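PDB 7A3W: NAD(P)-dependent oxidoreductase from Pseudomonas putida, which catalyses NADPH-dependent imine reduction, and also conjugate reduction and reductive amination. Local coordinates for residues 62-75 with 89-103. Numbering follows the deposited sequence. Where two conformers were deposited one is given.
Sequences INASNLIIICMIDK and LNMSGKTIVNMSTGT. With NDP (NADPH dihydro-nicotinamide-adenine-dinucleotide phosphate), chain F.
K94 extends to the turn where helix 58-64 gives way to the strand, where its NZ donates to the carbonyl oxygens of N63 and S65, the latter at 3.0 Å, and more weakly to that of I62. The chain runs extended to CE and bends only at its last torsion (chi4 -57°), its CD passing 4.0 Å from I62 CG2 at about a right angle. NZ stands above the carbonyl planes of N63 and S65, and the gathered carbonyls would probably stabilise its positive charge. Shortened to an alanine, this position would probably leave the carbonyls of I62, N63 and S65 without their shared cationic donor and open a gap beside I62. Beyond it, strands 67-70 and 95-98 pair in parallel within the Rossmann-type sheet, joined by helix 75-83 as a beta-alpha-beta crossover; I68 N to T95 O and V97 N to I68 O are two of the ladder's bonds. On one face I96 CD1 presses to 3.5 Å from I68 CB, a tight fit, while on the other L67 CD1 meets V97 CG2 at 3.7 Å. At the C-terminal ends of the strands, K75 brings its CG and CD against the ND2 end of the N98 amide, CG at 3.5 Å from ND2, and that nitrogen is also hydrogen-bonded to Y121. Its chain, bent at chi4 (-64°), brings K75 NZ to 2.6 Å from S100 O, nearly in line with the carbonyl, and NZ also forms a salt bridge with D123. Here both segments line the NADPH pocket: NDP O3D donates to I73 O and accepts from T101 N, and T101 OG1, also bonded to Y177, lies 2.7 Å from NDP O2D in a further hydrogen bond.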
loop_
_atom_site.group_PDB
_atom_site.type_symbol
_atom_site.label_atom_id
_atom_site.label_comp_id
_atom_site.label_asym_id
_atom_site.label_seq_id
_atom_site.Cartn_x
_atom_site.Cartn_y
_atom_site.Cartn_z
ATOM N N ILE B 62 9.288 20.570 -31.809
ATOM C CA ILE B 62 8.721 21.757 -31.093
ATOM C C ILE B 62 7.987 22.654 -32.094
ATOM O O ILE B 62 6.831 23.069 -31.799
ATOM C CB ILE B 62 9.830 22.490 -30.317
ATOM C CG1 ILE B 62 10.324 21.612 -29.167
ATOM C CG2 ILE B 62 9.344 23.860 -29.869
ATOM C CD1 ILE B 62 11.668 21.994 -28.568
ATOM N N ASN B 63 8.586 22.890 -33.267
ATOM C CA ASN B 63 8.016 23.804 -34.292
ATOM C C ASN B 63 6.705 23.244 -34.839
ATOM O O ASN B 63 5.804 24.056 -35.206
ATOM C CB ASN B 63 9.048 24.101 -35.373
ATOM C CG ASN B 63 10.097 25.069 -34.877
ATOM O OD1 ASN B 63 9.825 25.872 -33.984
ATOM N ND2 ASN B 63 11.282 25.022 -35.466
ATOM N N ALA B 64 6.527 21.923 -34.808
ATOM C CA ALA B 64 5.435 21.243 -35.541
ATOM C C ALA B 64 4.078 21.437 -34.850
ATOM O O ALA B 64 3.047 21.277 -35.518
ATOM C CB ALA B 64 5.774 19.780 -35.665
ATOM N N SER B 65 4.049 21.713 -33.544
ATOM C CA SER B 65 2.805 21.638 -32.731
ATOM C C SER B 65 2.732 22.791 -31.728
ATOM O O SER B 65 3.793 23.315 -31.327
ATOM C CB SER B 65 2.709 20.294 -32.023
ATOM O OG SER B 65 2.915 19.234 -32.929
ATOM N N ASN B 66 1.518 23.094 -31.258
ATOM C CA ASN B 66 1.330 24.055 -30.134
ATOM C C ASN B 66 1.203 23.287 -28.801
ATOM O O ASN B 66 1.115 23.956 -27.776
ATOM C CB ASN B 66 0.138 24.991 -30.372
ATOM C CG ASN B 66 -1.206 24.329 -30.147
ATOM O OD1 ASN B 66 -1.298 23.112 -29.991
ATOM N ND2 ASN B 66 -2.262 25.129 -30.084
ATOM N N LEU B 67 1.214 21.946 -28.801
ATOM C CA LEU B 67 1.265 21.132 -27.556
ATOM C C LEU B 67 2.424 20.131 -27.651
ATOM O O LEU B 67 2.414 19.280 -28.539
ATOM C CB LEU B 67 -0.061 20.395 -27.348
ATOM C CG LEU B 67 -0.102 19.466 -26.136
ATOM C CD1 LEU B 67 0.192 20.224 -24.860
ATOM C CD2 LEU B 67 -1.442 18.747 -26.057
ATOM N N ILE B 68 3.414 20.297 -26.792
ATOM C CA ILE B 68 4.689 19.544 -26.820
ATOM C C ILE B 68 4.789 18.735 -25.522
ATOM O O ILE B 68 5.022 19.333 -24.445
ATOM C CB ILE B 68 5.888 20.491 -26.944
ATOM C CG1 ILE B 68 5.730 21.604 -27.988
ATOM C CG2 ILE B 68 7.147 19.656 -27.133
ATOM C CD1 ILE B 68 5.343 21.142 -29.382
ATOM N N ILE B 69 4.686 17.416 -25.620
ATOM C CA ILE B 69 4.692 16.502 -24.439
ATOM C C ILE B 69 6.082 15.883 -24.337
ATOM O O ILE B 69 6.552 15.328 -25.327
ATOM C CB ILE B 69 3.594 15.441 -24.559
ATOM C CG1 ILE B 69 2.210 16.093 -24.551
ATOM C CG2 ILE B 69 3.753 14.396 -23.470
ATOM C CD1 ILE B 69 1.130 15.188 -25.079
ATOM N N ILE B 70 6.715 16.006 -23.182
ATOM C CA ILE B 70 8.097 15.496 -22.953
ATOM C C ILE B 70 7.984 14.246 -22.088
ATOM O O ILE B 70 7.313 14.300 -21.050
ATOM C CB ILE B 70 8.963 16.540 -22.249
ATOM C CG1 ILE B 70 8.835 17.934 -22.853
ATOM C CG2 ILE B 70 10.422 16.059 -22.204
ATOM C CD1 ILE B 70 9.173 18.010 -24.322
ATOM N N CYS B 71 8.590 13.151 -22.494
ATOM C CA CYS B 71 8.611 11.905 -21.695
ATOM C C CYS B 71 9.958 11.218 -21.882
ATOM O O CYS B 71 10.024 10.100 -22.411
ATOM C CB CYS B 71 7.460 10.983 -22.057
ATOM S SG CYS B 71 7.183 9.766 -20.754
ATOM N N MET B 72 10.999 11.902 -21.473
ATOM C CA MET B 72 12.378 11.373 -21.521
ATOM C C MET B 72 12.704 10.801 -20.138
ATOM O O MET B 72 11.897 10.891 -19.214
ATOM C CB MET B 72 13.371 12.477 -21.892
ATOM C CG MET B 72 13.246 12.949 -23.320
ATOM S SD MET B 72 13.950 14.607 -23.549
ATOM C CE MET B 72 12.938 15.160 -24.913
ATOM N N ILE B 73 13.865 10.172 -19.997
ATOM C CA ILE B 73 14.185 9.426 -18.762
ATOM C C ILE B 73 14.054 10.377 -17.561
ATOM O O ILE B 73 13.580 9.953 -16.500
ATOM C CB ILE B 73 15.570 8.756 -18.850
ATOM C CG1 ILE B 73 15.803 7.854 -17.634
ATOM C CG2 ILE B 73 16.670 9.802 -19.057
ATOM C CD1 ILE B 73 14.672 6.881 -17.385
ATOM N N ASP B 74 14.444 11.635 -17.720
ATOM C CA ASP B 74 14.378 12.608 -16.602
ATOM C C ASP B 74 14.335 14.044 -17.121
ATOM O O ASP B 74 14.554 14.295 -18.321
ATOM C CB ASP B 74 15.487 12.384 -15.575
ATOM C CG ASP B 74 16.890 12.591 -16.095
ATOM O OD1 ASP B 74 17.060 13.367 -17.054
ATOM O OD2 ASP B 74 17.807 11.976 -15.530
ATOM N N LYS B 75 14.022 14.972 -16.221
ATOM C CA LYS B 75 13.940 16.409 -16.563
ATOM C C LYS B 75 15.315 16.943 -16.973
ATOM O O LYS B 75 15.365 17.783 -17.861
ATOM C CB LYS B 75 13.315 17.164 -15.395
ATOM C CG LYS B 75 11.857 16.796 -15.136
ATOM C CD LYS B 75 11.179 17.692 -14.116
ATOM C CE LYS B 75 9.907 17.147 -13.505
ATOM N NZ LYS B 75 8.821 16.971 -14.513
ATOM N N LEU B 89 14.650 30.523 -30.529
ATOM C CA LEU B 89 13.532 29.722 -31.084
ATOM C C LEU B 89 12.252 30.273 -30.461
ATOM O O LEU B 89 12.203 30.455 -29.238
ATOM C CB LEU B 89 13.734 28.238 -30.783
ATOM C CG LEU B 89 12.826 27.293 -31.567
ATOM C CD1 LEU B 89 13.412 25.894 -31.625
ATOM C CD2 LEU B 89 11.437 27.253 -30.973
ATOM N N ASN B 90 11.257 30.601 -31.269
ATOM C CA ASN B 90 10.043 31.277 -30.760
ATOM C C ASN B 90 9.017 30.233 -30.346
ATOM O O ASN B 90 8.515 29.536 -31.236
ATOM C CB ASN B 90 9.423 32.224 -31.779
ATOM C CG ASN B 90 8.345 33.090 -31.166
ATOM O OD1 ASN B 90 8.037 32.976 -29.983
ATOM N ND2 ASN B 90 7.740 33.937 -31.978
ATOM N N MET B 91 8.705 30.137 -29.044
ATOM C CA MET B 91 7.719 29.135 -28.553
ATOM C C MET B 91 6.386 29.816 -28.232
ATOM O O MET B 91 5.531 29.179 -27.578
ATOM C CB MET B 91 8.250 28.409 -27.320
ATOM C CG MET B 91 9.517 27.626 -27.609
ATOM S SD MET B 91 9.891 26.519 -26.256
ATOM C CE MET B 91 11.557 26.020 -26.674
ATOM N N SER B 92 6.218 31.080 -28.641
ATOM C CA SER B 92 4.933 31.811 -28.501
ATOM C C SER B 92 3.777 30.895 -28.920
ATOM O O SER B 92 3.859 30.289 -30.005
ATOM C CB SER B 92 4.935 33.100 -29.297
ATOM O OG SER B 92 3.613 33.584 -29.473
ATOM N N GLY B 93 2.748 30.789 -28.074
ATOM C CA GLY B 93 1.519 30.037 -28.370
ATOM C C GLY B 93 1.679 28.544 -28.102
ATOM O O GLY B 93 0.714 27.798 -28.327
ATOM N N LYS B 94 2.855 28.094 -27.667
ATOM C CA LYS B 94 3.140 26.647 -27.497
ATOM C C LYS B 94 3.154 26.296 -26.009
ATOM O O LYS B 94 3.771 27.042 -25.208
ATOM C CB LYS B 94 4.480 26.250 -28.114
ATOM C CG LYS B 94 4.648 26.484 -29.602
ATOM C CD LYS B 94 5.991 25.972 -30.103
ATOM C CE LYS B 94 6.281 26.240 -31.558
ATOM N NZ LYS B 94 5.241 25.674 -32.455
ATOM N N THR B 95 2.563 25.160 -25.659
ATOM C CA THR B 95 2.520 24.637 -24.278
ATOM C C THR B 95 3.448 23.432 -24.215
ATOM O O THR B 95 3.234 22.468 -24.956
ATOM C CB THR B 95 1.103 24.280 -23.840
ATOM O OG1 THR B 95 0.399 25.518 -23.837
ATOM C CG2 THR B 95 1.029 23.630 -22.479
ATOM N N ILE B 96 4.469 23.541 -23.390
ATOM C CA ILE B 96 5.349 22.401 -23.039
ATOM C C ILE B 96 4.770 21.718 -21.795
ATOM O O ILE B 96 4.606 22.387 -20.788
ATOM C CB ILE B 96 6.775 22.911 -22.791
ATOM C CG1 ILE B 96 7.382 23.472 -24.074
ATOM C CG2 ILE B 96 7.630 21.822 -22.180
ATOM C CD1 ILE B 96 7.964 22.424 -24.954
ATOM N N VAL B 97 4.513 20.413 -21.879
ATOM C CA VAL B 97 4.041 19.556 -20.762
ATOM C C VAL B 97 5.127 18.524 -20.501
ATOM O O VAL B 97 5.316 17.644 -21.318
ATOM C CB VAL B 97 2.701 18.877 -21.055
ATOM C CG1 VAL B 97 2.223 18.093 -19.847
ATOM C CG2 VAL B 97 1.648 19.896 -21.457
ATOM N N ASN B 98 5.813 18.667 -19.373
ATOM C CA ASN B 98 6.961 17.813 -19.023
ATOM C C ASN B 98 6.488 16.685 -18.104
ATOM O O ASN B 98 6.284 16.942 -16.897
ATOM C CB ASN B 98 8.003 18.712 -18.386
ATOM C CG ASN B 98 9.278 17.990 -18.061
ATOM O OD1 ASN B 98 9.386 16.781 -18.267
ATOM N ND2 ASN B 98 10.205 18.746 -17.477
ATOM N N MET B 99 6.320 15.467 -18.644
ATOM C CA MET B 99 5.885 14.263 -17.899
ATOM C C MET B 99 7.062 13.382 -17.470
ATOM O O MET B 99 6.830 12.230 -17.010
ATOM C CB MET B 99 4.921 13.451 -18.772
ATOM C CG MET B 99 3.658 14.205 -19.028
ATOM S SD MET B 99 2.569 13.187 -20.001
ATOM C CE MET B 99 1.203 14.329 -20.234
ATOM N N SER B 100 8.276 13.923 -17.518
ATOM C CA SER B 100 9.521 13.224 -17.117
ATOM C C SER B 100 9.735 13.414 -15.609
ATOM O O SER B 100 9.452 14.497 -15.098
ATOM C CB SER B 100 10.680 13.711 -17.946
ATOM O OG SER B 100 11.877 13.749 -17.186
ATOM N N THR B 101 10.171 12.367 -14.916
ATOM C CA THR B 101 10.558 12.410 -13.488
ATOM C C THR B 101 11.781 13.309 -13.319
ATOM O O THR B 101 12.691 13.237 -14.139
ATOM C CB THR B 101 10.873 11.013 -12.949
ATOM O OG1 THR B 101 9.687 10.225 -13.077
ATOM C CG2 THR B 101 11.342 11.047 -11.509
ATOM N N GLY B 102 11.770 14.151 -12.284
ATOM C CA GLY B 102 12.858 15.114 -12.047
ATOM C C GLY B 102 12.651 15.873 -10.774
ATOM O O GLY B 102 11.614 15.714 -10.137
ATOM N N THR B 103 13.656 16.650 -10.364
ATOM C CA THR B 103 13.661 17.390 -9.081
ATOM C C THR B 103 12.972 18.745 -9.261
ATOM O O THR B 103 12.783 19.181 -10.415
ATOM C CB THR B 103 15.088 17.601 -8.570
ATOM O OG1 THR B 103 15.020 18.199 -7.279
ATOM C CG2 THR B 103 15.884 18.529 -9.451
HETATM P PA NDP F . 12.596 4.430 -20.998
HETATM O O1A NDP F . 11.769 3.407 -21.723
HETATM O O2A NDP F . 13.950 4.097 -20.417
HETATM O O5B NDP F . 12.775 5.658 -22.010
HETATM C C5B NDP F . 13.711 6.710 -21.713
HETATM C C4B NDP F . 13.574 7.734 -22.809
HETATM O O4B NDP F . 14.481 8.846 -22.551
HETATM C C3B NDP F . 13.904 7.239 -24.222
HETATM O O3B NDP F . 13.122 7.976 -25.132
HETATM C C2B NDP F . 15.381 7.589 -24.308
HETATM O O2B NDP F . 15.941 7.740 -25.618
HETATM C C1B NDP F . 15.321 8.972 -23.676
HETATM N N9A NDP F . 16.618 9.465 -23.260
HETATM C C8A NDP F . 17.478 8.959 -22.322
HETATM N N7A NDP F . 18.580 9.662 -22.209
HETATM C C5A NDP F . 18.407 10.716 -23.094
HETATM C C6A NDP F . 19.215 11.813 -23.445
HETATM N N6A NDP F . 20.408 12.071 -22.896
HETATM N N1A NDP F . 18.735 12.665 -24.375
HETATM C C2A NDP F . 17.540 12.421 -24.931
HETATM N N3A NDP F . 16.702 11.420 -24.701
HETATM C C4A NDP F . 17.203 10.596 -23.760
HETATM O O3 NDP F . 11.782 5.178 -19.850
HETATM P PN NDP F . 10.178 5.268 -19.696
HETATM O O1N NDP F . 9.793 4.052 -18.940
HETATM O O2N NDP F . 9.537 5.497 -21.032
HETATM O O5D NDP F . 10.053 6.506 -18.712
HETATM C C5D NDP F . 10.100 7.880 -19.152
HETATM C C4D NDP F . 9.734 8.764 -17.988
HETATM O O4D NDP F . 8.361 8.511 -17.582
HETATM C C3D NDP F . 10.596 8.595 -16.722
HETATM O O3D NDP F . 10.945 9.875 -16.215
HETATM C C2D NDP F . 9.702 7.769 -15.816
HETATM O O2D NDP F . 10.036 7.956 -14.447
HETATM C C1D NDP F . 8.303 8.247 -16.209
HETATM N N1N NDP F . 7.230 7.228 -15.993
HETATM C C2N NDP F . 7.261 5.978 -16.571
HETATM C C3N NDP F . 6.354 4.996 -16.225
HETATM C C7N NDP F . 6.361 3.631 -16.825
HETATM O O7N NDP F . 5.592 2.796 -16.350
HETATM N N7N NDP F . 7.132 3.333 -17.858
HETATM C C4N NDP F . 5.272 5.323 -15.271
HETATM C C5N NDP F . 5.310 6.665 -14.747
HETATM C C6N NDP F . 6.166 7.565 -15.185
HETATM P P2B NDP F . 16.466 6.387 -26.332
HETATM O O1X NDP F . 17.344 5.712 -25.281
HETATM O O2X NDP F . 15.274 5.599 -26.828
HETATM O O3X NDP F . 17.265 7.015 -27.454
HETATM O O HOH W 1 8.784 28.640 -33.681
HETATM O O HOH W 2 -0.601 26.484 -26.127
HETATM O O HOH W 3 -1.592 28.072 -29.448
#